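Local coordinates for sensor protein KdpD (Escherichia coli, PDB 4Y2F) that probably acts as a potassium-responsive sensor histidine kinase, of which this is the GAF domain, a module likely to take part in sensing or signal relay, at residues K71-A75 with Q88-K93; N45-Q49 with A65-F69; H34-L40 with L101-G107; G15-I21 with A131-L135. All coordinates share one frame; numbering follows the deposited sequence.

Interaction 1 (K71-A75 with Q88-K93); sequences KGLPA and QILPLK
An antiparallel edge pairing of the GAF sheet joins 71-75, the exit from helix 62-71, to strand 88-94. A75 and I89 form a hydrogen-bonded pair: A75 N donates to I89 O at 2.9 Å and I89 N returns a bond to A75 O at 2.8 Å, both with 164° at the hydrogen. One residue earlier, P74 CA adds a C-H...O contact to I89 O at 3.2 Å. Towards the helix the link passes to side chains. The P91 ring lies along the backbone of 72-74, its CG 3.8 Å from G72 C, while P74 CB meets L90 CD2. G72 leaves the helix with positive phi (63°), and its carbonyl receives K93 NZ at 2.9 Å, in the carbonyl plane and on a lone pair. The lysine chain gets there by a bend at chi3 (71°), and NZ also donates to a water held by K71 O. A methionine in place of K93 would probably leave G72 O without its ammonium donor and that water without its lysine donor. The amine thus meets G72 O just past the helix end, where the helix dipole would probably favour a cation, and K71 O through water; backbone bonds fix the register.

Interaction 2 (N45-Q49 with A65-F69); sequences NGKLQ and AQWSF
L48 CD2 lies over one face of the F69 ring, 4.1 Å from its centroid and 23° off the normal, a CH-pi contact displaced toward the rim of the ring. G46 O approaches the same ring obliquely, 3.7 Å from F69 CE2. The second flat group, the carboxamide of Q66, spans the gap between helix 62-71 and the backbone of 46-48 and uses both of its polar atoms. Its NE2 donates to G46 O at 2.8 Å, bent to 146° at the hydrogen, with the acceptor tilted from the amide plane; its OE1 accepts from L48 N at 3.1 Å, the donor lying in the carbonyl plane and on a lone pair. With CG anti to the backbone N (chi1 -168°) and a bend at chi2, the Q66 chain brings its amide to the loop. K47 crosses it at about a right angle, placing CD 3.6 Å from Q66 OE1. The other methyl of L48, CD1, reaches the helix itself, 3.6 Å from A65 O and 3.9 Å from F69 CB. NE2 has a further acceptor in D70 OD1. A leucine in place of Q66 would probably leave G46 O and L48 N without these mates and let the turn before strand 48-49 move away from the helix. The chemistry is therefore divided: one amide satisfies a backbone acceptor and a backbone donor two residues apart, and beside it a single leucine joins the short edge strand of the GAF sheet to the helix by apolar contact.

Interaction 3 (H34-L40 with L101-G107); sequences HARSQVL and LVVVEPG
With CG anti to its carbonyl carbon (chi1 -57°), L40 turns CD1 to within 4.0 Å of V103 CG2. V102 instead has CG1 between the backbone N and the carbonyl carbon (chi1 63°), which leaves CG2 to meet V39 CG2, also at 4.0 Å. These two methyl contacts lie on different faces of the sheet. On the face of V39 and V102, A35 CB packs 3.7 Å from V104 CG1 and also borders P106, and S37 CB comes near V102 CG2. On the face of L40 and V103, L40 CB and L101 CB stand side by side, whereas the R36 side chain bends at chi2 and its guanidinium takes no part in the pairing.

Strands 35-42 and 97-106 are neighbours within the antiparallel sheet of the GAF fold; the segments 35-40 and 101-106 run at 164° with axes 4.4 Å apart. Reciprocal pairs of backbone bonds join R36 to E105, Q38 to V103 and L40 to L101. Within this set E105 N to R36 O is 2.8 Å. In the non-hydrogen-bonded pairs between them, S37 CA approaches V103 O at 3.1 Å, a C-H...O contact. At the end of the pairing, G107 N donates to H34 O at 3.1 Å. Helix 18-33 covers the S37 and V39 side, where E26 accepts from V39 N. L101 faces helix 62-71, and the E105 carboxylate, across the sheet from S37, is bonded to T58.

Interaction 4 (G15-I21 with A131-L135); sequences GRSPQDI and ALERL
I21 and L135 meet tip to tip at the tight centre of this helix pairing, I21 CG1 lying 3.5 Å from L135 CD1. That same methyl presses against the backbone just before helix 18-33, 3.4 Å from S17 C. I21 is shared among three residues of helix 115-142: CD1 rests 3.8 Å from A131 CB, and with I21 chi1 at -61°, CG2 falls anti to the backbone N and slides past L132 to meet its CD2 at 3.8 Å. No hydrogen bond crosses between the segments; side chains meet by apolar packing, and L135 also lies against backbone carbonyl groups. Looser contacts lie toward solvent. There P18 CD is 4.2 Å from L135 CD1, G15 O is 3.9 Å from L135 CD2, and R16, exposed, has its CB pointing away from the long helix. Polar bonds on this side shape the helix start: S17, the N-cap, accepts from D20 N through OG at 3.0 Å, and D20 OD2 takes R16 N on its anti lone pair. The contact thus sets the N-terminal turn of helix 18-33 against the long helix 115-142, with L41 of strand 35-42 touching both P18 and L132, and Y99 of strand 97-106 also against L132.

In the fold
Interactions 1, 2 and 3 meet on one antiparallel sheet, in which strands 48-49, 35-42, 97-106, 88-94 and 75-76 follow in that order. Interaction 3 supplies the middle: Q88 N and L90 N of interaction 1 lie 2.9 Å from V104 O and V102 O, probable hydrogen bonds, and L101 CD1 packs 3.4 Å from L48 CD1 of interaction 2. Helix 62-71 bridges interactions 1 and 2 through S68 OG, 2.5 Å from L73 O. Interaction 4 stands apart, about 18 Å centre to centre from each of the others, yet L132 CD1 touches L92 CD1 of interaction 1 at 3.8 Å. Its chain loop encloses the other three contacts.

Interaction 1 (K71-A75 with Q88-K93)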
# COMPACT_ATOMS: atom_id res chain seq x y z
N LYS A 71 7.12 3.14 20.14
CA LYS A 71 5.93 3.97 20.25
C LYS A 71 5.15 4.09 18.95
O LYS A 71 4.01 4.57 18.97
CB LYS A 71 6.30 5.39 20.72
CG LYS A 71 7.05 5.44 22.05
CD LYS A 71 6.39 4.51 23.05
CE LYS A 71 6.99 4.65 24.44
NZ LYS A 71 6.37 3.65 25.35
N GLY A 72 5.73 3.65 17.83
CA GLY A 72 5.10 3.85 16.54
C GLY A 72 4.94 5.30 16.15
O GLY A 72 3.92 5.68 15.57
N LEU A 73 5.92 6.13 16.50
CA LEU A 73 5.84 7.57 16.30
C LEU A 73 7.11 8.04 15.59
O LEU A 73 8.20 7.54 15.87
CB LEU A 73 5.74 8.31 17.64
CG LEU A 73 4.38 8.22 18.34
CD1 LEU A 73 4.47 8.80 19.75
CD2 LEU A 73 3.30 8.95 17.53
N PRO A 74 6.99 9.00 14.68
CA PRO A 74 8.18 9.54 14.02
C PRO A 74 9.00 10.41 14.98
O PRO A 74 8.50 10.92 15.99
CB PRO A 74 7.59 10.39 12.90
CG PRO A 74 6.31 10.86 13.45
CD PRO A 74 5.76 9.68 14.24
N ALA A 75 10.28 10.55 14.63
CA ALA A 75 11.20 11.44 15.33
C ALA A 75 12.09 12.09 14.28
O ALA A 75 12.04 11.75 13.08
CB ALA A 75 11.97 10.67 16.41
N GLN A 88 15.02 12.19 9.02
CA GLN A 88 13.77 11.75 9.63
C GLN A 88 13.90 10.30 10.08
O GLN A 88 14.57 9.50 9.44
CB GLN A 88 12.62 11.84 8.64
CG GLN A 88 12.41 13.23 8.09
CD GLN A 88 11.13 13.31 7.30
OE1 GLN A 88 11.11 12.95 6.14
NE2 GLN A 88 10.06 13.75 7.95
N ILE A 89 13.22 9.98 11.19
CA ILE A 89 13.10 8.61 11.67
C ILE A 89 11.61 8.27 11.56
O ILE A 89 10.78 8.87 12.26
CB ILE A 89 13.58 8.47 13.12
CG1 ILE A 89 15.08 8.76 13.20
CG2 ILE A 89 13.31 7.06 13.61
CD1 ILE A 89 15.61 8.65 14.63
N LEU A 90 11.27 7.33 10.68
CA LEU A 90 9.87 7.08 10.32
C LEU A 90 9.47 5.64 10.62
O LEU A 90 10.11 4.69 10.12
CB LEU A 90 9.63 7.39 8.84
CG LEU A 90 9.95 8.83 8.48
CD1 LEU A 90 9.84 9.00 6.98
CD2 LEU A 90 9.03 9.81 9.19
N PRO A 91 8.43 5.41 11.41
CA PRO A 91 7.97 4.04 11.61
C PRO A 91 7.33 3.47 10.36
O PRO A 91 6.62 4.15 9.61
CB PRO A 91 6.95 4.17 12.75
CG PRO A 91 6.48 5.59 12.68
CD PRO A 91 7.68 6.39 12.21
N LEU A 92 7.61 2.19 10.11
CA LEU A 92 6.98 1.44 9.02
C LEU A 92 5.77 0.74 9.62
O LEU A 92 5.89 -0.37 10.16
CB LEU A 92 7.96 0.45 8.42
CG LEU A 92 9.25 1.14 7.96
CD1 LEU A 92 10.30 0.11 7.56
CD2 LEU A 92 8.98 2.11 6.81
N LYS A 93 4.60 1.36 9.53
CA LYS A 93 3.42 0.92 10.25
C LYS A 93 2.36 0.41 9.29
O LYS A 93 2.12 1.00 8.24
CB LYS A 93 2.80 2.05 11.05
CG LYS A 93 3.71 2.72 12.02
CD LYS A 93 2.97 3.80 12.79
CE LYS A 93 1.98 3.22 13.77
NZ LYS A 93 1.50 4.25 14.75
O HOH W 1 1.60 5.04 17.70
O HOH W 2 10.27 12.70 11.12

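Interaction 2 (N45-Q49 with A65-F69)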
# COMPACT_ATOMS: atom_id res chain seq x y z
N ASN A 45 14.41 -9.95 20.09
CA ASN A 45 14.09 -9.24 21.32
C ASN A 45 13.34 -7.94 21.08
O ASN A 45 13.01 -7.24 22.05
CB ASN A 45 15.38 -8.94 22.09
CG ASN A 45 16.30 -10.14 22.18
OD1 ASN A 45 15.85 -11.28 22.36
ND2 ASN A 45 17.61 -9.91 22.06
N GLY A 46 13.05 -7.60 19.83
CA GLY A 46 12.46 -6.31 19.52
C GLY A 46 13.45 -5.18 19.41
O GLY A 46 13.03 -4.02 19.34
N LYS A 47 14.75 -5.46 19.39
CA LYS A 47 15.77 -4.43 19.24
C LYS A 47 16.17 -4.29 17.78
O LYS A 47 16.37 -5.28 17.07
CB LYS A 47 17.01 -4.76 20.09
CG LYS A 47 16.76 -4.73 21.59
CD LYS A 47 16.28 -3.36 22.06
CE LYS A 47 15.84 -3.42 23.51
NZ LYS A 47 14.84 -4.51 23.72
N LEU A 48 16.30 -3.04 17.33
CA LEU A 48 16.46 -2.75 15.91
C LEU A 48 17.85 -3.11 15.41
O LEU A 48 18.85 -2.91 16.11
CB LEU A 48 16.21 -1.27 15.66
CG LEU A 48 14.76 -0.83 15.89
CD1 LEU A 48 14.70 0.68 15.81
CD2 LEU A 48 13.84 -1.46 14.84
N GLN A 49 17.92 -3.62 14.19
CA GLN A 49 19.18 -3.93 13.54
C GLN A 49 19.12 -3.48 12.09
O GLN A 49 18.06 -3.56 11.45
CB GLN A 49 19.48 -5.44 13.60
CG GLN A 49 19.36 -6.06 14.99
CD GLN A 49 20.47 -5.62 15.94
OE1 GLN A 49 21.43 -4.96 15.55
NE2 GLN A 49 20.33 -6.00 17.21
N ALA A 65 15.80 6.04 17.86
CA ALA A 65 15.25 5.11 16.87
C ALA A 65 14.44 4.02 17.55
O ALA A 65 13.30 3.73 17.15
CB ALA A 65 16.39 4.52 16.04
N GLN A 66 14.99 3.42 18.62
CA GLN A 66 14.23 2.41 19.35
C GLN A 66 12.93 3.00 19.90
O GLN A 66 11.88 2.34 19.88
CB GLN A 66 15.08 1.81 20.47
CG GLN A 66 14.49 0.55 21.10
CD GLN A 66 14.47 -0.65 20.16
OE1 GLN A 66 15.48 -0.97 19.53
NE2 GLN A 66 13.31 -1.30 20.07
N TRP A 67 12.98 4.24 20.41
CA TRP A 67 11.78 4.91 20.91
C TRP A 67 10.72 5.05 19.82
O TRP A 67 9.53 4.79 20.05
CB TRP A 67 12.14 6.30 21.45
CG TRP A 67 10.94 7.15 21.87
CD1 TRP A 67 10.37 7.21 23.11
CD2 TRP A 67 10.20 8.07 21.05
NE1 TRP A 67 9.32 8.09 23.12
CE2 TRP A 67 9.18 8.63 21.86
CE3 TRP A 67 10.28 8.46 19.71
CZ2 TRP A 67 8.26 9.56 21.38
CZ3 TRP A 67 9.36 9.39 19.23
CH2 TRP A 67 8.37 9.93 20.06
N SER A 68 11.14 5.47 18.62
CA SER A 68 10.22 5.61 17.51
C SER A 68 9.55 4.28 17.17
O SER A 68 8.34 4.23 16.92
CB SER A 68 11.00 6.17 16.32
OG SER A 68 10.22 6.23 15.13
N PHE A 69 10.34 3.20 17.13
CA PHE A 69 9.80 1.88 16.84
C PHE A 69 8.86 1.41 17.94
O PHE A 69 7.78 0.86 17.67
CB PHE A 69 10.94 0.88 16.66
CG PHE A 69 10.49 -0.55 16.53
CD1 PHE A 69 9.99 -1.02 15.32
CD2 PHE A 69 10.55 -1.42 17.61
CE1 PHE A 69 9.56 -2.32 15.19
CE2 PHE A 69 10.12 -2.74 17.49
CZ PHE A 69 9.62 -3.19 16.28

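Interaction 3 (H34-L40 with L101-G107)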
# COMPACT_ATOMS: atom_id res chain seq x y z
N HIS A 34 15.61 11.50 -3.30
CA HIS A 34 16.95 12.10 -3.36
C HIS A 34 17.62 12.09 -1.99
O HIS A 34 18.01 13.13 -1.45
CB HIS A 34 16.87 13.52 -3.91
CG HIS A 34 16.21 13.59 -5.25
ND1 HIS A 34 16.82 13.16 -6.40
CD2 HIS A 34 14.98 14.02 -5.61
CE1 HIS A 34 16.00 13.34 -7.43
NE2 HIS A 34 14.87 13.86 -6.96
N ALA A 35 17.74 10.88 -1.44
CA ALA A 35 18.10 10.74 -0.04
C ALA A 35 18.87 9.45 0.16
O ALA A 35 18.77 8.52 -0.63
CB ALA A 35 16.85 10.69 0.84
N ARG A 36 19.67 9.42 1.22
CA ARG A 36 20.20 8.15 1.69
C ARG A 36 19.23 7.60 2.72
O ARG A 36 18.57 8.35 3.44
CB ARG A 36 21.58 8.35 2.31
CG ARG A 36 22.61 8.98 1.35
CD ARG A 36 22.93 8.10 0.14
NE ARG A 36 23.65 8.82 -0.94
CZ ARG A 36 24.98 8.94 -1.03
NH1 ARG A 36 25.76 8.40 -0.10
NH2 ARG A 36 25.55 9.60 -2.07
N SER A 37 19.11 6.28 2.79
CA SER A 37 18.16 5.74 3.74
C SER A 37 18.65 4.40 4.26
O SER A 37 19.44 3.70 3.61
CB SER A 37 16.75 5.62 3.19
OG SER A 37 16.71 4.73 2.11
N GLN A 38 18.15 4.05 5.44
CA GLN A 38 18.45 2.77 6.06
C GLN A 38 17.18 2.25 6.72
O GLN A 38 16.59 2.94 7.56
CB GLN A 38 19.50 2.97 7.14
CG GLN A 38 19.76 1.73 7.96
CD GLN A 38 20.61 0.74 7.20
OE1 GLN A 38 21.75 1.04 6.86
NE2 GLN A 38 20.06 -0.44 6.92
N VAL A 39 16.77 1.05 6.34
CA VAL A 39 15.69 0.34 7.01
C VAL A 39 16.27 -0.43 8.19
O VAL A 39 17.32 -1.08 8.07
CB VAL A 39 14.97 -0.59 6.02
CG1 VAL A 39 14.04 -1.56 6.74
CG2 VAL A 39 14.17 0.25 5.01
N LEU A 40 15.59 -0.33 9.33
CA LEU A 40 15.95 -1.01 10.57
C LEU A 40 14.81 -1.96 10.94
O LEU A 40 13.64 -1.56 10.95
CB LEU A 40 16.13 0.02 11.69
CG LEU A 40 17.17 1.11 11.40
CD1 LEU A 40 17.22 2.13 12.55
CD2 LEU A 40 18.52 0.49 11.18
N LEU A 101 11.63 0.48 10.94
CA LEU A 101 11.79 1.92 10.79
C LEU A 101 12.58 2.18 9.53
O LEU A 101 13.32 1.31 9.05
CB LEU A 101 12.65 2.52 11.90
CG LEU A 101 12.24 2.48 13.36
CD1 LEU A 101 13.33 3.23 14.09
CD2 LEU A 101 10.91 3.16 13.56
N VAL A 102 12.42 3.38 8.98
CA VAL A 102 13.36 3.86 7.98
C VAL A 102 13.91 5.20 8.44
O VAL A 102 13.16 6.07 8.91
CB VAL A 102 12.74 3.89 6.56
CG1 VAL A 102 11.56 4.87 6.49
CG2 VAL A 102 13.81 4.20 5.50
N VAL A 103 15.23 5.33 8.38
CA VAL A 103 15.90 6.60 8.60
C VAL A 103 16.18 7.18 7.22
O VAL A 103 16.76 6.50 6.36
CB VAL A 103 17.21 6.41 9.39
CG1 VAL A 103 17.86 7.78 9.64
CG2 VAL A 103 16.93 5.71 10.72
N VAL A 104 15.72 8.41 6.98
CA VAL A 104 15.84 9.07 5.68
C VAL A 104 16.64 10.35 5.85
O VAL A 104 16.20 11.27 6.56
CB VAL A 104 14.46 9.38 5.08
CG1 VAL A 104 14.61 10.01 3.72
CG2 VAL A 104 13.60 8.11 4.99
N GLU A 105 17.79 10.43 5.18
CA GLU A 105 18.65 11.61 5.23
C GLU A 105 18.75 12.22 3.83
O GLU A 105 19.48 11.69 2.99
CB GLU A 105 20.03 11.25 5.75
CG GLU A 105 20.85 12.49 6.01
CD GLU A 105 22.25 12.18 6.51
OE1 GLU A 105 22.54 11.00 6.80
OE2 GLU A 105 23.06 13.13 6.59
N PRO A 106 18.04 13.31 3.55
CA PRO A 106 18.02 13.85 2.18
C PRO A 106 19.24 14.71 1.90
O PRO A 106 19.84 15.31 2.79
CB PRO A 106 16.77 14.72 2.20
CG PRO A 106 16.70 15.24 3.60
CD PRO A 106 17.17 14.08 4.46
N GLY A 107 19.55 14.85 0.62
CA GLY A 107 20.56 15.81 0.22
C GLY A 107 20.13 17.24 0.50
O GLY A 107 20.97 18.10 0.79

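Interaction 4 (G15-I21 with A131-L135)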
# COMPACT_ATOMS: atom_id res chain seq x y z
N GLY A 15 9.73 -9.73 -3.23
CA GLY A 15 10.70 -9.90 -2.16
C GLY A 15 10.42 -11.17 -1.37
O GLY A 15 9.26 -11.50 -1.09
N ARG A 16 11.48 -11.88 -1.02
CA ARG A 16 11.37 -13.16 -0.35
C ARG A 16 11.87 -13.15 1.09
O ARG A 16 11.67 -14.14 1.80
CB ARG A 16 12.14 -14.25 -1.11
CG ARG A 16 11.83 -14.33 -2.60
CD ARG A 16 12.30 -15.66 -3.16
NE ARG A 16 12.31 -15.67 -4.62
CZ ARG A 16 12.59 -16.74 -5.36
NH1 ARG A 16 12.86 -17.90 -4.77
NH2 ARG A 16 12.58 -16.66 -6.68
N SER A 17 12.51 -12.07 1.53
CA SER A 17 13.14 -11.99 2.84
C SER A 17 13.09 -10.54 3.29
O SER A 17 13.02 -9.64 2.46
CB SER A 17 14.60 -12.43 2.76
OG SER A 17 15.38 -11.43 2.13
N PRO A 18 13.12 -10.29 4.61
CA PRO A 18 13.21 -8.90 5.07
C PRO A 18 14.36 -8.13 4.44
O PRO A 18 14.21 -6.94 4.12
CB PRO A 18 13.38 -9.06 6.59
CG PRO A 18 12.67 -10.32 6.90
CD PRO A 18 12.93 -11.23 5.73
N GLN A 19 15.51 -8.78 4.24
CA GLN A 19 16.64 -8.10 3.63
C GLN A 19 16.33 -7.68 2.19
O GLN A 19 16.72 -6.59 1.77
CB GLN A 19 17.89 -8.99 3.69
CG GLN A 19 19.09 -8.42 2.98
CD GLN A 19 20.40 -8.98 3.49
OE1 GLN A 19 21.11 -8.33 4.25
NE2 GLN A 19 20.73 -10.19 3.06
N ASP A 20 15.63 -8.54 1.44
CA ASP A 20 15.12 -8.15 0.13
C ASP A 20 14.27 -6.88 0.22
O ASP A 20 14.45 -5.94 -0.56
CB ASP A 20 14.26 -9.27 -0.47
CG ASP A 20 15.09 -10.42 -1.02
OD1 ASP A 20 16.33 -10.32 -1.06
OD2 ASP A 20 14.47 -11.42 -1.43
N ILE A 21 13.31 -6.87 1.16
CA ILE A 21 12.42 -5.72 1.30
C ILE A 21 13.22 -4.47 1.67
O ILE A 21 12.98 -3.38 1.13
CB ILE A 21 11.30 -6.00 2.32
CG1 ILE A 21 10.43 -7.17 1.87
CG2 ILE A 21 10.47 -4.76 2.57
CD1 ILE A 21 9.79 -6.99 0.50
N ALA A 131 4.62 -4.98 3.09
CA ALA A 131 5.50 -6.06 2.65
C ALA A 131 6.15 -6.76 3.84
O ALA A 131 6.19 -8.00 3.90
CB ALA A 131 6.54 -5.52 1.67
N LEU A 132 6.66 -5.98 4.79
CA LEU A 132 7.22 -6.54 6.01
C LEU A 132 6.18 -7.34 6.79
O LEU A 132 6.48 -8.42 7.31
CB LEU A 132 7.77 -5.41 6.88
CG LEU A 132 9.01 -4.73 6.32
CD1 LEU A 132 9.42 -3.56 7.23
CD2 LEU A 132 10.14 -5.75 6.20
N GLU A 133 4.95 -6.82 6.87
CA GLU A 133 3.88 -7.53 7.57
C GLU A 133 3.59 -8.87 6.91
O GLU A 133 3.43 -9.89 7.59
CB GLU A 133 2.62 -6.67 7.63
CG GLU A 133 1.37 -7.36 8.21
CD GLU A 133 0.14 -6.47 8.18
OE1 GLU A 133 0.09 -5.54 7.35
OE2 GLU A 133 -0.79 -6.70 8.98
N ARG A 134 3.55 -8.89 5.58
CA ARG A 134 3.29 -10.13 4.86
C ARG A 134 4.37 -11.17 5.15
O ARG A 134 4.06 -12.33 5.46
CB ARG A 134 3.17 -9.85 3.37
CG ARG A 134 2.91 -11.11 2.57
CD ARG A 134 2.72 -10.80 1.10
NE ARG A 134 3.94 -10.27 0.50
CZ ARG A 134 4.10 -9.02 0.10
NH1 ARG A 134 3.12 -8.13 0.25
NH2 ARG A 134 5.25 -8.65 -0.45
N LEU A 135 5.64 -10.77 5.05
CA LEU A 135 6.72 -11.74 5.26
C LEU A 135 6.76 -12.23 6.70
O LEU A 135 6.95 -13.43 6.95
CB LEU A 135 8.06 -11.13 4.87
CG LEU A 135 8.32 -10.88 3.38
CD1 LEU A 135 9.74 -10.38 3.21
CD2 LEU A 135 8.10 -12.14 2.56